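Local coordinates for putative cathepsin d (Ixodes ricinus, PDB 5N7Q), which probably cleaves proteins as a pepsin-family aspartic endopeptidase, here in its mature form with the peptide inhibitor pepstatin A bound, at residues Thr187-Thr192 and Trp197-Asp202; Thr192-Trp197 and Asp329-Gly334; Asn269-Phe272 and Lys277-Ser280. One frame throughout, in Å; residues are numbered along the deposited sequence.

Contact 1 (Thr187-Thr192 and Trp197-Asp202)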
loop_
_atom_site.group_PDB
_atom_site.type_symbol
_atom_site.label_atom_id
_atom_site.label_comp_id
_atom_site.label_asym_id
_atom_site.label_seq_id
_atom_site.Cartn_x
_atom_site.Cartn_y
_atom_site.Cartn_z
ATOM N N THR A 187 -9.554 -16.999 1.582
ATOM C CA THR A 187 -9.213 -17.270 3.004
ATOM C C THR A 187 -9.249 -15.991 3.817
ATOM O O THR A 187 -8.532 -15.049 3.489
ATOM C CB THR A 187 -7.800 -17.863 3.087
ATOM O OG1 THR A 187 -7.778 -19.091 2.356
ATOM C CG2 THR A 187 -7.413 -18.160 4.523
ATOM N N TYR A 188 -10.062 -15.969 4.883
ATOM C CA TYR A 188 -10.153 -14.798 5.742
ATOM C C TYR A 188 -9.319 -14.971 6.998
ATOM O O TYR A 188 -9.149 -16.087 7.486
ATOM C CB TYR A 188 -11.616 -14.515 6.092
ATOM C CG TYR A 188 -12.393 -13.884 4.956
ATOM C CD1 TYR A 188 -12.197 -12.559 4.628
ATOM C CD2 TYR A 188 -13.320 -14.622 4.216
ATOM C CE1 TYR A 188 -12.889 -11.955 3.587
ATOM C CE2 TYR A 188 -14.031 -14.036 3.163
ATOM C CZ TYR A 188 -13.827 -12.695 2.866
ATOM O OH TYR A 188 -14.504 -12.091 1.837
ATOM N N VAL A 189 -8.810 -13.855 7.499
ATOM C CA VAL A 189 -8.090 -13.760 8.770
ATOM C C VAL A 189 -8.701 -12.550 9.523
ATOM O O VAL A 189 -8.903 -11.485 8.940
ATOM C CB VAL A 189 -6.552 -13.653 8.573
ATOM C CG1 VAL A 189 -6.147 -12.402 7.810
ATOM C CG2 VAL A 189 -5.831 -13.800 9.897
ATOM N N PRO A 190 -9.026 -12.706 10.801
ATOM C CA PRO A 190 -9.616 -11.561 11.502
ATOM C C PRO A 190 -8.587 -10.490 11.801
ATOM O O PRO A 190 -7.437 -10.800 12.152
ATOM C CB PRO A 190 -10.123 -12.154 12.819
ATOM C CG PRO A 190 -9.403 -13.431 12.986
ATOM C CD PRO A 190 -8.972 -13.920 11.638
ATOM N N VAL A 191 -8.973 -9.225 11.695
ATOM C CA VAL A 191 -8.084 -8.147 12.169
ATOM C C VAL A 191 -7.900 -8.306 13.685
ATOM O O VAL A 191 -8.824 -8.655 14.401
ATOM C CB VAL A 191 -8.639 -6.750 11.776
ATOM C CG1 VAL A 191 -7.895 -5.608 12.444
ATOM C CG2 VAL A 191 -8.662 -6.593 10.262
ATOM N N THR A 192 -6.702 -8.015 14.135
ATOM C CA THR A 192 -6.366 -7.966 15.555
ATOM C C THR A 192 -6.501 -6.507 16.008
ATOM O O THR A 192 -7.609 -6.058 16.298
ATOM C CB THR A 192 -4.966 -8.547 15.791
ATOM O OG1 THR A 192 -4.013 -7.914 14.915
ATOM C CG2 THR A 192 -4.969 -10.040 15.524
ATOM N N TRP A 197 -4.327 -2.534 8.889
ATOM C CA TRP A 197 -5.040 -3.772 8.607
ATOM C C TRP A 197 -4.175 -4.937 9.078
ATOM O O TRP A 197 -3.410 -5.513 8.308
ATOM C CB TRP A 197 -5.373 -3.861 7.125
ATOM C CG TRP A 197 -6.495 -2.943 6.745
ATOM C CD1 TRP A 197 -6.402 -1.652 6.264
ATOM C CD2 TRP A 197 -7.896 -3.255 6.784
ATOM N NE1 TRP A 197 -7.666 -1.164 6.017
ATOM C CE2 TRP A 197 -8.585 -2.135 6.305
ATOM C CE3 TRP A 197 -8.624 -4.397 7.152
ATOM C CZ2 TRP A 197 -9.972 -2.110 6.195
ATOM C CZ3 TRP A 197 -9.972 -4.380 7.060
ATOM C CH2 TRP A 197 -10.648 -3.241 6.548
ATOM N N GLN A 198 -4.218 -5.181 10.389
ATOM C CA GLN A 198 -3.269 -6.036 11.100
ATOM C C GLN A 198 -3.908 -7.361 11.502
ATOM O O GLN A 198 -5.098 -7.396 11.854
ATOM C CB GLN A 198 -2.761 -5.298 12.334
ATOM C CG GLN A 198 -1.592 -5.956 13.064
ATOM C CD GLN A 198 -0.983 -5.054 14.107
ATOM O OE1 GLN A 198 -0.866 -3.831 13.912
ATOM N NE2 GLN A 198 -0.598 -5.635 15.227
ATOM N N PHE A 199 -3.126 -8.425 11.460
ATOM C CA PHE A 199 -3.622 -9.780 11.750
ATOM C C PHE A 199 -2.477 -10.693 12.141
ATOM O O PHE A 199 -1.310 -10.335 12.006
ATOM C CB PHE A 199 -4.380 -10.349 10.527
ATOM C CG PHE A 199 -3.614 -10.220 9.251
ATOM C CD1 PHE A 199 -2.718 -11.206 8.858
ATOM C CD2 PHE A 199 -3.728 -9.078 8.465
ATOM C CE1 PHE A 199 -1.978 -11.067 7.690
ATOM C CE2 PHE A 199 -2.994 -8.948 7.303
ATOM C CZ PHE A 199 -2.110 -9.930 6.916
ATOM N N HIS A 200 -2.857 -11.878 12.604
ATOM C CA HIS A 200 -1.891 -12.904 13.018
ATOM C C HIS A 200 -1.500 -13.807 11.857
ATOM O O HIS A 200 -2.331 -14.256 11.055
ATOM C CB HIS A 200 -2.511 -13.724 14.150
ATOM C CG HIS A 200 -1.611 -14.793 14.687
ATOM N ND1 HIS A 200 -0.534 -14.516 15.492
ATOM C CD2 HIS A 200 -1.638 -16.138 14.539
ATOM C CE1 HIS A 200 0.072 -15.643 15.813
ATOM N NE2 HIS A 200 -0.565 -16.636 15.231
ATOM N N VAL A 201 -0.191 -14.067 11.763
ATOM C CA VAL A 201 0.405 -15.020 10.818
ATOM C C VAL A 201 0.944 -16.235 11.603
ATOM O O VAL A 201 1.529 -16.069 12.684
ATOM C CB VAL A 201 1.513 -14.330 9.997
ATOM C CG1 VAL A 201 2.332 -15.332 9.205
ATOM C CG2 VAL A 201 0.882 -13.263 9.095
ATOM N N ASP A 202 0.749 -17.420 11.035
ATOM C CA ASP A 202 1.138 -18.668 11.701
ATOM C C ASP A 202 2.603 -19.010 11.521
ATOM O O ASP A 202 3.157 -19.637 12.417
ATOM C CB ASP A 202 0.330 -19.850 11.184
ATOM C CG ASP A 202 -1.173 -19.689 11.377
ATOM O OD1 ASP A 202 -1.617 -18.955 12.275
ATOM O OD2 ASP A 202 -1.926 -20.296 10.587
HETATM O O HOH W 1 -5.682 -12.708 13.095
#
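Val189 lies over one face of the Phe199 ring, and this pair forms the buried, close-packed part of the contact. Its CG1 methyl stands 4.0 Å from the centroid of the Phe199 ring in a CH-pi contact, 28° off the ring normal. In Val189 this methyl stands between the backbone N and the carbonyl carbon (chi1 62°), which directs it onto the ring, while CG2 rests against the carbonyl of His200. A second apolar touch brings Val191 CG2 to within 3.8 Å of Trp197 CE3, approaching the indole obliquely. Just beyond Val191, Thr192 N donates to Gln198 O at 2.9 Å, and Val191 CA adds a CH...O contact to the same oxygen.

The other side is looser and wetter. Exposed Pro190 and His200 are bridged by a water that donates to Pro190 O at 2.8 Å and accepts from His200 N at 3.0 Å. Thr192 OG1 and Gln198 NE2 both bond Glu223 OE1 on strand 222-226. The strands 187-190 and 198-201 diverge at 110°, so this is not a regular two-stranded hairpin but a sharp connection, which carries the chain from the interdomain sheet into the C-terminal lobe of the bilobal pepsin fold.

Contact 2 (Thr192-Trp197 and Asp329-Gly334)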
loop_
_atom_site.group_PDB
_atom_site.type_symbol
_atom_site.label_atom_id
_atom_site.label_comp_id
_atom_site.label_asym_id
_atom_site.label_seq_id
_atom_site.Cartn_x
_atom_site.Cartn_y
_atom_site.Cartn_z
ATOM N N THR A 192 -6.702 -8.015 14.135
ATOM C CA THR A 192 -6.366 -7.966 15.555
ATOM C C THR A 192 -6.501 -6.507 16.008
ATOM O O THR A 192 -7.609 -6.058 16.298
ATOM C CB THR A 192 -4.966 -8.547 15.791
ATOM O OG1 THR A 192 -4.013 -7.914 14.915
ATOM C CG2 THR A 192 -4.969 -10.040 15.524
ATOM N N ALA A 193 -5.410 -5.757 16.038
ATOM C CA ALA A 193 -5.418 -4.352 16.438
ATOM C C ALA A 193 -5.905 -3.509 15.259
ATOM O O ALA A 193 -5.280 -3.491 14.196
ATOM C CB ALA A 193 -4.027 -3.930 16.854
ATOM N N LYS A 194 -7.014 -2.798 15.462
ATOM C CA LYS A 194 -7.616 -1.964 14.413
ATOM C C LYS A 194 -6.891 -0.620 14.284
ATOM O O LYS A 194 -7.089 0.292 15.089
ATOM C CB LYS A 194 -9.109 -1.791 14.660
ATOM C CG LYS A 194 -9.895 -3.083 14.445
ATOM C CD LYS A 194 -11.307 -2.994 15.027
ATOM C CE LYS A 194 -12.092 -1.854 14.442
ATOM N NZ LYS A 194 -13.570 -1.945 14.729
ATOM N N GLY A 195 -6.023 -0.519 13.273
ATOM C CA GLY A 195 -5.231 0.697 13.037
ATOM C C GLY A 195 -4.705 0.561 11.630
ATOM O O GLY A 195 -5.321 1.038 10.654
ATOM N N TYR A 196 -3.598 -0.176 11.517
ATOM C CA TYR A 196 -3.308 -0.852 10.271
ATOM C C TYR A 196 -4.331 -1.971 10.077
ATOM O O TYR A 196 -5.094 -2.326 10.996
ATOM C CB TYR A 196 -1.902 -1.450 10.267
ATOM C CG TYR A 196 -0.764 -0.492 10.594
ATOM C CD1 TYR A 196 -0.508 0.620 9.813
ATOM C CD2 TYR A 196 0.121 -0.770 11.637
ATOM C CE1 TYR A 196 0.536 1.486 10.103
ATOM C CE2 TYR A 196 1.192 0.070 11.928
ATOM C CZ TYR A 196 1.391 1.203 11.151
ATOM O OH TYR A 196 2.460 2.045 11.455
ATOM N N TRP A 197 -4.327 -2.534 8.889
ATOM C CA TRP A 197 -5.040 -3.772 8.607
ATOM C C TRP A 197 -4.175 -4.937 9.078
ATOM O O TRP A 197 -3.410 -5.513 8.308
ATOM C CB TRP A 197 -5.373 -3.861 7.125
ATOM C CG TRP A 197 -6.495 -2.943 6.745
ATOM C CD1 TRP A 197 -6.402 -1.652 6.264
ATOM C CD2 TRP A 197 -7.896 -3.255 6.784
ATOM N NE1 TRP A 197 -7.666 -1.164 6.017
ATOM C CE2 TRP A 197 -8.585 -2.135 6.305
ATOM C CE3 TRP A 197 -8.624 -4.397 7.152
ATOM C CZ2 TRP A 197 -9.972 -2.110 6.195
ATOM C CZ3 TRP A 197 -9.972 -4.380 7.060
ATOM C CH2 TRP A 197 -10.648 -3.241 6.548
ATOM N N ASP A 329 -17.046 -4.415 7.403
ATOM C CA ASP A 329 -18.274 -4.921 8.066
ATOM C C ASP A 329 -17.935 -5.945 9.145
ATOM O O ASP A 329 -18.559 -5.994 10.204
ATOM C CB ASP A 329 -19.207 -5.552 7.040
ATOM C CG ASP A 329 -19.953 -4.502 6.235
ATOM O OD1 ASP A 329 -20.373 -3.490 6.854
ATOM O OD2 ASP A 329 -20.116 -4.711 5.015
ATOM N N GLN A 330 -16.919 -6.759 8.880
ATOM C CA GLN A 330 -16.539 -7.831 9.805
ATOM C C GLN A 330 -15.118 -7.699 10.369
ATOM O O GLN A 330 -14.704 -8.548 11.156
ATOM C CB GLN A 330 -16.690 -9.195 9.153
ATOM C CG GLN A 330 -18.104 -9.477 8.685
ATOM C CD GLN A 330 -18.326 -10.931 8.378
ATOM O OE1 GLN A 330 -18.073 -11.802 9.221
ATOM N NE2 GLN A 330 -18.817 -11.214 7.188
ATOM N N ASP A 331 -14.415 -6.615 10.036
ATOM C CA ASP A 331 -13.038 -6.381 10.479
ATOM C C ASP A 331 -12.153 -7.612 10.197
ATOM O O ASP A 331 -11.650 -8.277 11.097
ATOM C CB ASP A 331 -13.008 -6.011 11.979
ATOM C CG ASP A 331 -13.493 -4.580 12.236
ATOM O OD1 ASP A 331 -13.251 -3.685 11.390
ATOM O OD2 ASP A 331 -14.153 -4.323 13.275
ATOM N N ARG A 332 -12.059 -7.936 8.922
ATOM C CA ARG A 332 -11.268 -9.090 8.488
ATOM C C ARG A 332 -10.624 -8.764 7.138
ATOM O O ARG A 332 -11.011 -7.826 6.432
ATOM C CB ARG A 332 -12.143 -10.339 8.420
ATOM C CG ARG A 332 -13.229 -10.290 7.363
ATOM C CD ARG A 332 -14.178 -11.455 7.430
ATOM N NE ARG A 332 -15.162 -11.341 6.355
ATOM C CZ ARG A 332 -15.891 -12.340 5.870
ATOM N NH1 ARG A 332 -15.806 -13.559 6.388
ATOM N NH2 ARG A 332 -16.756 -12.084 4.901
ATOM N N VAL A 333 -9.581 -9.525 6.845
ATOM C CA VAL A 333 -8.824 -9.443 5.597
ATOM C C VAL A 333 -8.971 -10.776 4.902
ATOM O O VAL A 333 -8.813 -11.821 5.545
ATOM C CB VAL A 333 -7.335 -9.085 5.819
ATOM C CG1 VAL A 333 -6.596 -9.064 4.467
ATOM C CG2 VAL A 333 -7.171 -7.744 6.533
ATOM N N GLY A 334 -9.223 -10.733 3.591
ATOM C CA GLY A 334 -9.364 -11.942 2.786
ATOM C C GLY A 334 -8.233 -11.985 1.754
ATOM O O GLY A 334 -7.883 -10.941 1.163
#
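Lys194 and Asp331 meet in a salt bridge that spans the exposed end of the contact. Lys194 NZ donates to Asp331 OD2 at 2.8 Å, coming from above the carboxylate plane, 37° out of it. The lysine chain is bent at chi3 (58°), a turn that lays CE beside the carboxylate as well, 3.4 Å from Asp331 OD2. The other carboxylate oxygen, Asp331 OD1, is bonded by Tyr129 OH, so each oxygen has its own partner and the rotation of the group is probably fixed from two directions.

Deeper in, the contact is apolar: Val333 CG2 approaches Trp197 CE3 obliquely at 3.7 Å, and Arg332 O lies 3.7 Å from Trp197 CZ3. The one polar atom of the indole, NE1, is satisfied by Leu127 O. Arg332 turns its side chain away, where NE forms a salt bridge with Asp327 and the guanidinium makes a cation-pi contact with Tyr188. On the loop's backbone, Lys194 O accepts from Ser131 OG. Asp331 and Arg332 both face Asp327, the arrangement of a G1 beta bulge, here at the start of strand 332-337 in the pepsin-type fold, packed against the 192-197 loop, whose Tyr196 OH hydrogen-bonds the backbone of the bound peptide.

Contact 3 (Asn269-Phe272 and Lys277-Ser280)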
loop_
_atom_site.group_PDB
_atom_site.type_symbol
_atom_site.label_atom_id
_atom_site.label_comp_id
_atom_site.label_asym_id
_atom_site.label_seq_id
_atom_site.Cartn_x
_atom_site.Cartn_y
_atom_site.Cartn_z
ATOM N N ASN A 269 11.044 -21.001 -3.252
ATOM C CA ASN A 269 9.829 -20.296 -2.846
ATOM C C ASN A 269 9.930 -19.889 -1.369
ATOM O O ASN A 269 10.638 -20.537 -0.574
ATOM C CB ASN A 269 8.578 -21.156 -3.091
ATOM C CG ASN A 269 8.325 -21.440 -4.577
ATOM O OD1 ASN A 269 8.958 -20.884 -5.454
ATOM N ND2 ASN A 269 7.395 -22.364 -4.855
ATOM N N VAL A 270 9.214 -18.824 -1.009
ATOM C CA VAL A 270 9.021 -18.401 0.382
ATOM C C VAL A 270 7.523 -18.405 0.663
ATOM O O VAL A 270 6.743 -17.900 -0.130
ATOM C CB VAL A 270 9.631 -17.018 0.639
ATOM C CG1 VAL A 270 9.358 -16.506 2.036
ATOM C CG2 VAL A 270 11.144 -17.044 0.414
ATOM N N THR A 271 7.124 -18.993 1.788
ATOM C CA THR A 271 5.706 -19.266 2.063
ATOM C C THR A 271 5.260 -18.653 3.378
ATOM O O THR A 271 5.920 -18.838 4.410
ATOM C CB THR A 271 5.475 -20.774 2.081
ATOM O OG1 THR A 271 5.894 -21.334 0.835
ATOM C CG2 THR A 271 3.995 -21.116 2.341
ATOM N N PHE A 272 4.110 -17.960 3.353
ATOM C CA PHE A 272 3.446 -17.386 4.534
ATOM C C PHE A 272 2.220 -18.214 4.820
ATOM O O PHE A 272 1.437 -18.501 3.913
ATOM C CB PHE A 272 3.023 -15.929 4.280
ATOM C CG PHE A 272 4.175 -14.986 4.242
ATOM C CD1 PHE A 272 4.991 -14.939 3.110
ATOM C CD2 PHE A 272 4.479 -14.168 5.326
ATOM C CE1 PHE A 272 6.094 -14.100 3.083
ATOM C CE2 PHE A 272 5.582 -13.334 5.298
ATOM C CZ PHE A 272 6.388 -13.304 4.183
ATOM N N LYS A 277 -3.510 -21.844 5.992
ATOM C CA LYS A 277 -3.289 -22.066 4.567
ATOM C C LYS A 277 -1.957 -21.458 4.142
ATOM O O LYS A 277 -1.557 -20.381 4.613
ATOM C CB LYS A 277 -4.422 -21.469 3.750
ATOM C CG LYS A 277 -4.252 -21.717 2.267
ATOM C CD LYS A 277 -5.484 -21.381 1.463
ATOM C CE LYS A 277 -5.228 -21.598 -0.011
ATOM N NZ LYS A 277 -5.162 -23.037 -0.388
ATOM N N GLU A 278 -1.298 -22.131 3.209
ATOM C CA GLU A 278 -0.016 -21.654 2.684
ATOM C C GLU A 278 -0.209 -20.691 1.530
ATOM O O GLU A 278 -0.927 -20.985 0.576
ATOM C CB GLU A 278 0.850 -22.824 2.237
ATOM C CG GLU A 278 1.335 -23.639 3.431
ATOM C CD GLU A 278 2.434 -24.638 3.115
ATOM O OE1 GLU A 278 2.874 -24.745 1.953
ATOM O OE2 GLU A 278 2.854 -25.318 4.072
ATOM N N PHE A 279 0.498 -19.572 1.606
ATOM C CA PHE A 279 0.536 -18.566 0.549
ATOM C C PHE A 279 2.005 -18.467 0.096
ATOM O O PHE A 279 2.826 -17.836 0.757
ATOM C CB PHE A 279 -0.008 -17.231 1.086
ATOM C CG PHE A 279 -1.469 -17.297 1.420
ATOM C CD1 PHE A 279 -2.422 -17.036 0.459
ATOM C CD2 PHE A 279 -1.866 -17.686 2.686
ATOM C CE1 PHE A 279 -3.768 -17.159 0.756
ATOM C CE2 PHE A 279 -3.209 -17.806 2.996
ATOM C CZ PHE A 279 -4.156 -17.533 2.021
ATOM N N SER A 280 2.280 -19.099 -1.034
ATOM C CA SER A 280 3.638 -19.254 -1.582
ATOM C C SER A 280 3.994 -18.087 -2.504
ATOM O O SER A 280 3.153 -17.572 -3.241
ATOM C CB SER A 280 3.691 -20.588 -2.332
ATOM O OG SER A 280 5.009 -20.884 -2.767
HETATM O O HOH W 2 5.300 -23.128 -0.933
#
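Phe272 and Phe279 are joined by two backbone hydrogen bonds, one in each direction. Phe279 N donates to Phe272 O at 2.7 Å, with 153° at the hydrogen, and Phe272 N returns a straighter bond to Phe279 O at 2.9 Å, with 172° at the hydrogen. Phe279 O also receives a CH...O contact from Thr271 CA.

Next to this hydrogen-bonded pair, Thr271 and Ser280 form the non-hydrogen-bonded one, their CA atoms 4.2 Å apart. A water joins the two hydroxyls, 2.6 Å from Thr271 OG1 and 2.9 Å from Ser280 OG. The pairing is that of an antiparallel beta hairpin, strands 270-274 and 277-281, whose first strand also pairs with strand 198-206 in the C-terminal lobe of the pepsin-like fold.

Around the polar centre the two faces differ. On the Thr271 face, Thr271 CG2, set anti to the backbone N, meets Glu278 CB at 3.6 Å, and the extended Glu278 chain passes obliquely over this methyl, from CB to OE1; its other oxygen, OE2, forms a salt bridge with Lys205. On the Phe272 face both aromatic rings lead away from the partner strand; the Phe279 ring holds Phe272 O at its edge, in plane, with CD2 3.6 Å from that oxygen, and meets Tyr322 edge-to-face. Phe272 packs on Val204.

Overall arrangement
Contacts 1 and 2 are closely coupled, their centres 7 Å apart, sharing Thr192 and Trp197. Strand 187-190 of contact 1 pairs antiparallel with strand 332-337 of contact 2, with Val189 N 2.8 Å from Val333 O and Val191 N 2.9 Å from Asp331 O, both probable hydrogen bonds. Contact 3 follows contact 1 along the chain, between the two segments of contact 2; its centre is 15 Å from that of contact 1, and Thr187 touches Lys277 and Phe279. The Trp197 side chain lies about 7 Å from that of Asp227 and 9 Å from that of Asp36, the predicted catalytic pair, and Tyr196 of contact 2 hydrogen-bonds the bound inhibitor, whereas contact 3 is remote from that site.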